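Local coordinates for protein beta-N-acetylglucosaminidase (Thermotoga maritima, PDB 3WO8) that probably hydrolyses terminal non-reducing N-acetyl-D-hexosamine residues in N-acetyl-beta-D-hexosaminides, as a TIM-barrel enzyme of glycoside hydrolase family 3, at residues P168-F173 and K207-E212; H176-E181 and V190-E195. One frame throughout, in Å; residues are numbered along the deposited sequence.

Interaction 1: residues P168-F173 and K207-E212; sequences PCIKHF and KVLERE
I170 on barrel strand 167-173 faces V208 and L209 near the end of helix 203-211, and the backbones come closest at the CA atoms of I170 and V208, 8.5 Å apart, a gap filled by side chains. I170 carries most of the strand side of the contact, its two branches dividing the helix between them; F173 adds a little cover but no close contact. The longer branch of I170 is set by chi1 of 55°, which places CG1 between the backbone N and the carbonyl carbon; with chi2 extended, its tip CD1 reaches the fork of L209, 3.8 Å from L209 CG and 4.1 Å from each of L209 CD1 and CD2. I170 and V208 point past each other, and the methyl CG2 of I170 lies 4.1 Å from V208 CG1. A beta-branched residue suits this strand position because its two arms reach neighbouring helix residues. V208 and I170 also share C158 of helix 147-164, while L209 leans on V217 of the neighbouring barrel strand 216-219 and L243 of helix 236-247. Along the helix surface K207 NZ forms a salt bridge with E210 OE2 at 3.1 Å, and R211 joins the helix to E159 of helix 147-164. At the helix end V208 O accepts from both R211 N and E212 N. Strand 167-173, this helix and parallel strand 216-219 form a beta-alpha-beta crossover of the TIM barrel. Strand and helix are thus joined here by dispersion forces and the burial of apolar surface between I170, V208 and L209, in which these polar pairs take no part.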
loop_
_atom_site.group_PDB
_atom_site.type_symbol
_atom_site.label_atom_id
_atom_site.label_comp_id
_atom_site.label_asym_id
_atom_site.label_seq_id
_atom_site.Cartn_x
_atom_site.Cartn_y
_atom_site.Cartn_z
ATOM N N PRO B 168 0.984 -6.689 19.331
ATOM C CA PRO B 168 2.013 -5.687 19.330
ATOM C C PRO B 168 3.133 -6.085 20.207
ATOM O O PRO B 168 3.039 -7.033 20.980
ATOM C CB PRO B 168 1.330 -4.468 19.925
ATOM C CG PRO B 168 0.349 -5.070 20.893
ATOM C CD PRO B 168 -0.080 -6.399 20.286
ATOM N N CYS B 169 4.189 -5.304 20.098
ATOM C CA CYS B 169 5.369 -5.460 20.895
ATOM C C CYS B 169 5.840 -4.111 21.460
ATOM O O CYS B 169 6.388 -3.296 20.746
ATOM C CB CYS B 169 6.450 -6.059 20.032
ATOM S SG CYS B 169 7.875 -6.456 21.042
ATOM N N ILE B 170 5.606 -3.862 22.737
ATOM C CA ILE B 170 6.084 -2.611 23.337
ATOM C C ILE B 170 7.595 -2.662 23.488
ATOM O O ILE B 170 8.178 -3.730 23.711
ATOM C CB ILE B 170 5.419 -2.298 24.690
ATOM C CG1 ILE B 170 5.589 -3.452 25.677
ATOM C CG2 ILE B 170 3.949 -2.028 24.458
ATOM C CD1 ILE B 170 4.978 -3.147 27.028
ATOM N N LYS B 171 8.224 -1.510 23.319
ATOM C CA LYS B 171 9.675 -1.453 23.321
ATOM C C LYS B 171 10.163 -0.068 23.721
ATOM O O LYS B 171 9.404 0.898 23.632
ATOM C CB LYS B 171 10.229 -1.898 21.964
ATOM C CG LYS B 171 9.743 -1.118 20.752
ATOM C CD LYS B 171 10.102 -1.801 19.414
ATOM C CE LYS B 171 10.354 -0.718 18.373
ATOM N NZ LYS B 171 10.092 -1.095 16.970
ATOM N N HIS B 172 11.389 0.042 24.249
ATOM C CA HIS B 172 12.267 -1.085 24.642
ATOM C C HIS B 172 12.338 -1.134 26.143
ATOM O O HIS B 172 12.647 -0.113 26.778
ATOM C CB HIS B 172 13.683 -0.874 24.127
ATOM C CG HIS B 172 13.757 -0.651 22.651
ATOM N ND1 HIS B 172 13.402 0.545 22.057
ATOM C CD2 HIS B 172 14.124 -1.485 21.649
ATOM C CE1 HIS B 172 13.578 0.443 20.754
ATOM N NE2 HIS B 172 14.019 -0.776 20.484
ATOM N N PHE B 173 12.058 -2.304 26.708
ATOM C CA PHE B 173 11.928 -2.422 28.153
ATOM C C PHE B 173 13.297 -2.395 28.878
ATOM O O PHE B 173 14.202 -3.170 28.527
ATOM C CB PHE B 173 11.166 -3.707 28.513
ATOM C CG PHE B 173 10.856 -3.832 29.994
ATOM C CD1 PHE B 173 9.803 -3.129 30.556
ATOM C CD2 PHE B 173 11.637 -4.641 30.827
ATOM C CE1 PHE B 173 9.534 -3.224 31.909
ATOM C CE2 PHE B 173 11.366 -4.749 32.181
ATOM C CZ PHE B 173 10.313 -4.037 32.723
ATOM N N LYS B 207 1.406 0.526 32.681
ATOM C CA LYS B 207 0.031 0.800 32.263
ATOM C C LYS B 207 -0.415 -0.153 31.157
ATOM O O LYS B 207 -1.450 -0.817 31.314
ATOM C CB LYS B 207 -0.196 2.277 31.912
ATOM C CG LYS B 207 -0.741 3.101 33.087
ATOM C CD LYS B 207 0.023 2.914 34.420
ATOM C CE LYS B 207 -0.723 3.452 35.665
ATOM N NZ LYS B 207 -1.063 2.392 36.655
ATOM N N VAL B 208 0.372 -0.292 30.092
ATOM C CA VAL B 208 -0.019 -1.232 29.028
ATOM C C VAL B 208 -0.095 -2.651 29.544
ATOM O O VAL B 208 -1.016 -3.402 29.195
ATOM C CB VAL B 208 0.929 -1.203 27.798
ATOM C CG1 VAL B 208 0.546 -2.270 26.762
ATOM C CG2 VAL B 208 0.912 0.168 27.155
ATOM N N LEU B 209 0.880 -3.027 30.370
ATOM C CA LEU B 209 1.106 -4.450 30.685
ATOM C C LEU B 209 0.071 -5.053 31.624
ATOM O O LEU B 209 -0.226 -6.239 31.522
ATOM C CB LEU B 209 2.534 -4.698 31.198
ATOM C CG LEU B 209 3.574 -4.867 30.095
ATOM C CD1 LEU B 209 4.973 -4.929 30.666
ATOM C CD2 LEU B 209 3.288 -6.117 29.267
ATOM N N GLU B 210 -0.477 -4.243 32.523
ATOM C CA GLU B 210 -1.529 -4.724 33.419
ATOM C C GLU B 210 -2.955 -4.526 32.867
ATOM O O GLU B 210 -3.925 -5.000 33.455
ATOM C CB GLU B 210 -1.351 -4.123 34.820
ATOM C CG GLU B 210 -1.651 -2.631 34.960
ATOM C CD GLU B 210 -0.741 -1.937 35.980
ATOM O OE1 GLU B 210 0.193 -2.583 36.541
ATOM O OE2 GLU B 210 -0.952 -0.719 36.202
ATOM N N ARG B 211 -3.062 -3.856 31.724
ATOM C CA ARG B 211 -4.314 -3.773 30.997
ATOM C C ARG B 211 -4.422 -4.816 29.866
ATOM O O ARG B 211 -5.530 -5.250 29.544
ATOM C CB ARG B 211 -4.508 -2.357 30.449
ATOM C CG ARG B 211 -4.824 -1.329 31.531
ATOM C CD ARG B 211 -4.815 0.113 31.019
ATOM N NE ARG B 211 -5.785 0.358 29.941
ATOM C CZ ARG B 211 -6.048 1.556 29.401
ATOM N NH1 ARG B 211 -6.948 1.660 28.419
ATOM N NH2 ARG B 211 -5.419 2.654 29.824
ATOM N N GLU B 212 -3.303 -5.226 29.270
ATOM C CA GLU B 212 -3.351 -6.037 28.043
ATOM C C GLU B 212 -2.389 -7.196 28.157
ATOM O O GLU B 212 -1.214 -7.096 27.819
ATOM C CB GLU B 212 -2.955 -5.216 26.808
ATOM C CG GLU B 212 -3.226 -3.722 26.860
ATOM C CD GLU B 212 -4.604 -3.374 26.383
ATOM O OE1 GLU B 212 -4.987 -2.200 26.596
ATOM O OE2 GLU B 212 -5.287 -4.267 25.808
#

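Interaction 2: residues H176-E181 and V190-E195; sequences HGKARE and VDAPFE
K178 and A179 lie against V190 where the loop that leaves strand 167-173 folds back on itself, the CA atoms of A179 and V190 being 5.4 Å apart. Ahead of them H176 begins a type I turn, closed by the bond from A179 N to H176 O at 3.0 Å; its ring meets that of H172 edge-to-face, and its N bonds to D128. K178 comes next and works at two levels. Its CB rests 4.0 Å from V190 CG1, and its nearly extended chain then runs past A192, with K178 CD 4.4 Å from A192 CB. A bend at chi4 (75°) turns the amine aside, and NZ ends in salt bridges with E200 and D201; a lysine fits because its methylenes can pack while its charge reaches the acids. A179 turns its CB away from V190 and offers main chain instead: V190 CG2 sits 3.7 Å from A179 CA. R180 carries the chain onward with a backbone bond to V189. V190 is itself fixed by backbone bonds to R223 and S225, in the small parallel pair of strands 189-190 and 223-224. The valine's branches therefore seat the turn by apolar packing, mostly on backbone and aliphatic atoms, while the lysine's salt bridges and the flanking backbone hydrogen bonds supply the polar anchoring.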
loop_
_atom_site.group_PDB
_atom_site.type_symbol
_atom_site.label_atom_id
_atom_site.label_comp_id
_atom_site.label_asym_id
_atom_site.label_seq_id
_atom_site.Cartn_x
_atom_site.Cartn_y
_atom_site.Cartn_z
ATOM N N HIS B 176 14.524 3.151 26.749
ATOM C CA HIS B 176 15.723 3.704 26.157
ATOM C C HIS B 176 15.790 5.217 26.268
ATOM O O HIS B 176 16.807 5.817 26.013
ATOM C CB HIS B 176 15.701 3.369 24.674
ATOM C CG HIS B 176 17.002 2.898 24.136
ATOM N ND1 HIS B 176 17.218 1.580 23.800
ATOM C CD2 HIS B 176 18.141 3.560 23.829
ATOM C CE1 HIS B 176 18.445 1.442 23.329
ATOM N NE2 HIS B 176 19.028 2.629 23.341
ATOM N N GLY B 177 14.717 5.863 26.644
ATOM C CA GLY B 177 14.662 7.321 26.515
ATOM C C GLY B 177 15.872 8.057 27.053
ATOM O O GLY B 177 16.313 9.025 26.475
ATOM N N LYS B 178 16.416 7.614 28.182
ATOM C CA LYS B 178 17.452 8.404 28.865
ATOM C C LYS B 178 18.870 7.975 28.493
ATOM O O LYS B 178 19.816 8.472 29.084
ATOM C CB LYS B 178 17.262 8.339 30.394
ATOM C CG LYS B 178 16.022 9.061 30.940
ATOM C CD LYS B 178 15.802 8.792 32.436
ATOM C CE LYS B 178 14.744 9.713 33.017
ATOM N NZ LYS B 178 13.370 9.322 32.611
ATOM N N ALA B 179 19.017 7.084 27.512
ATOM C CA ALA B 179 20.295 6.464 27.211
ATOM C C ALA B 179 21.313 7.495 26.818
ATOM O O ALA B 179 21.089 8.284 25.887
ATOM C CB ALA B 179 20.172 5.447 26.113
ATOM N N ARG B 180 22.424 7.456 27.566
ATOM C CA ARG B 180 23.591 8.329 27.409
ATOM C C ARG B 180 24.677 7.593 26.612
ATOM O O ARG B 180 25.192 6.520 27.013
ATOM C CB ARG B 180 24.129 8.790 28.775
ATOM C CG ARG B 180 23.292 9.882 29.464
ATOM C CD ARG B 180 24.137 11.001 30.084
ATOM N NE ARG B 180 24.968 11.695 29.084
ATOM C CZ ARG B 180 26.269 11.461 28.847
ATOM N NH1 ARG B 180 26.949 10.547 29.539
ATOM N NH2 ARG B 180 26.907 12.148 27.903
ATOM N N GLU B 181 25.006 8.205 25.480
ATOM C CA GLU B 181 25.650 7.518 24.373
ATOM C C GLU B 181 27.158 7.731 24.425
ATOM O O GLU B 181 27.763 7.566 25.482
ATOM C CB GLU B 181 25.044 8.016 23.042
ATOM C CG GLU B 181 23.521 7.805 22.894
ATOM C CD GLU B 181 23.134 6.546 22.116
ATOM O OE1 GLU B 181 22.444 5.658 22.670
ATOM O OE2 GLU B 181 23.515 6.453 20.935
ATOM N N VAL B 190 22.134 4.234 31.573
ATOM C CA VAL B 190 21.197 5.068 32.302
ATOM C C VAL B 190 21.487 4.886 33.789
ATOM O O VAL B 190 21.439 3.766 34.329
ATOM C CB VAL B 190 19.736 4.694 31.975
ATOM C CG1 VAL B 190 18.736 5.510 32.809
ATOM C CG2 VAL B 190 19.493 4.890 30.485
ATOM N N ASP B 191 21.771 6.005 34.445
ATOM C CA ASP B 191 22.200 6.001 35.847
ATOM C C ASP B 191 21.142 6.561 36.793
ATOM O O ASP B 191 21.439 6.881 37.944
ATOM C CB ASP B 191 23.532 6.761 36.005
ATOM C CG ASP B 191 23.483 8.173 35.447
ATOM O OD1 ASP B 191 22.387 8.665 35.083
ATOM O OD2 ASP B 191 24.558 8.788 35.371
ATOM N N ALA B 192 19.912 6.668 36.307
ATOM C CA ALA B 192 18.849 7.260 37.092
ATOM C C ALA B 192 18.473 6.365 38.262
ATOM O O ALA B 192 18.492 5.141 38.149
ATOM C CB ALA B 192 17.632 7.536 36.232
ATOM N N PRO B 193 18.180 6.982 39.409
ATOM C CA PRO B 193 17.650 6.225 40.516
ATOM C C PRO B 193 16.461 5.365 40.088
ATOM O O PRO B 193 15.506 5.867 39.494
ATOM C CB PRO B 193 17.209 7.326 41.508
ATOM C CG PRO B 193 17.537 8.654 40.866
ATOM C CD PRO B 193 18.565 8.342 39.826
ATOM N N PHE B 194 16.501 4.082 40.412
ATOM C CA PHE B 194 15.373 3.193 40.121
ATOM C C PHE B 194 14.008 3.786 40.404
ATOM O O PHE B 194 13.025 3.365 39.822
ATOM C CB PHE B 194 15.476 1.923 40.933
ATOM C CG PHE B 194 14.284 1.030 40.805
ATOM C CD1 PHE B 194 14.226 0.058 39.807
ATOM C CD2 PHE B 194 13.212 1.139 41.684
ATOM C CE1 PHE B 194 13.126 -0.797 39.710
ATOM C CE2 PHE B 194 12.106 0.301 41.578
ATOM C CZ PHE B 194 12.068 -0.673 40.597
ATOM N N GLU B 195 13.927 4.727 41.327
ATOM C CA GLU B 195 12.652 5.343 41.623
ATOM C C GLU B 195 12.248 6.263 40.465
ATOM O O GLU B 195 11.097 6.261 40.041
ATOM C CB GLU B 195 12.713 6.112 42.941
ATOM C CG GLU B 195 11.345 6.389 43.558
ATOM C CD GLU B 195 11.257 7.772 44.215
ATOM O OE1 GLU B 195 10.305 8.015 44.990
ATOM O OE2 GLU B 195 12.134 8.628 43.957
#

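How the interactions relate
From the N terminus, strand 167-173 comes first, and interaction 1 closes a loop across the 33 residues from it to the end of helix 203-211. Interaction 2 nests inside that loop: 176-181 follows almost at once, and the chain returns at 190-195 after a short excursion in which residues 182-185 are not modelled. It then passes through helix 194-199 into helix 203-211. The centres of the two contacts lie about 19 Å apart, and the H172-H176 ring pair links the two first segments near the strand's end. Interaction 1 ties barrel strand to outer helix, whereas interaction 2 holds together the long loop inserted between them, which in related family 3 N-acetylglucosaminidases carries the catalytic acid/base.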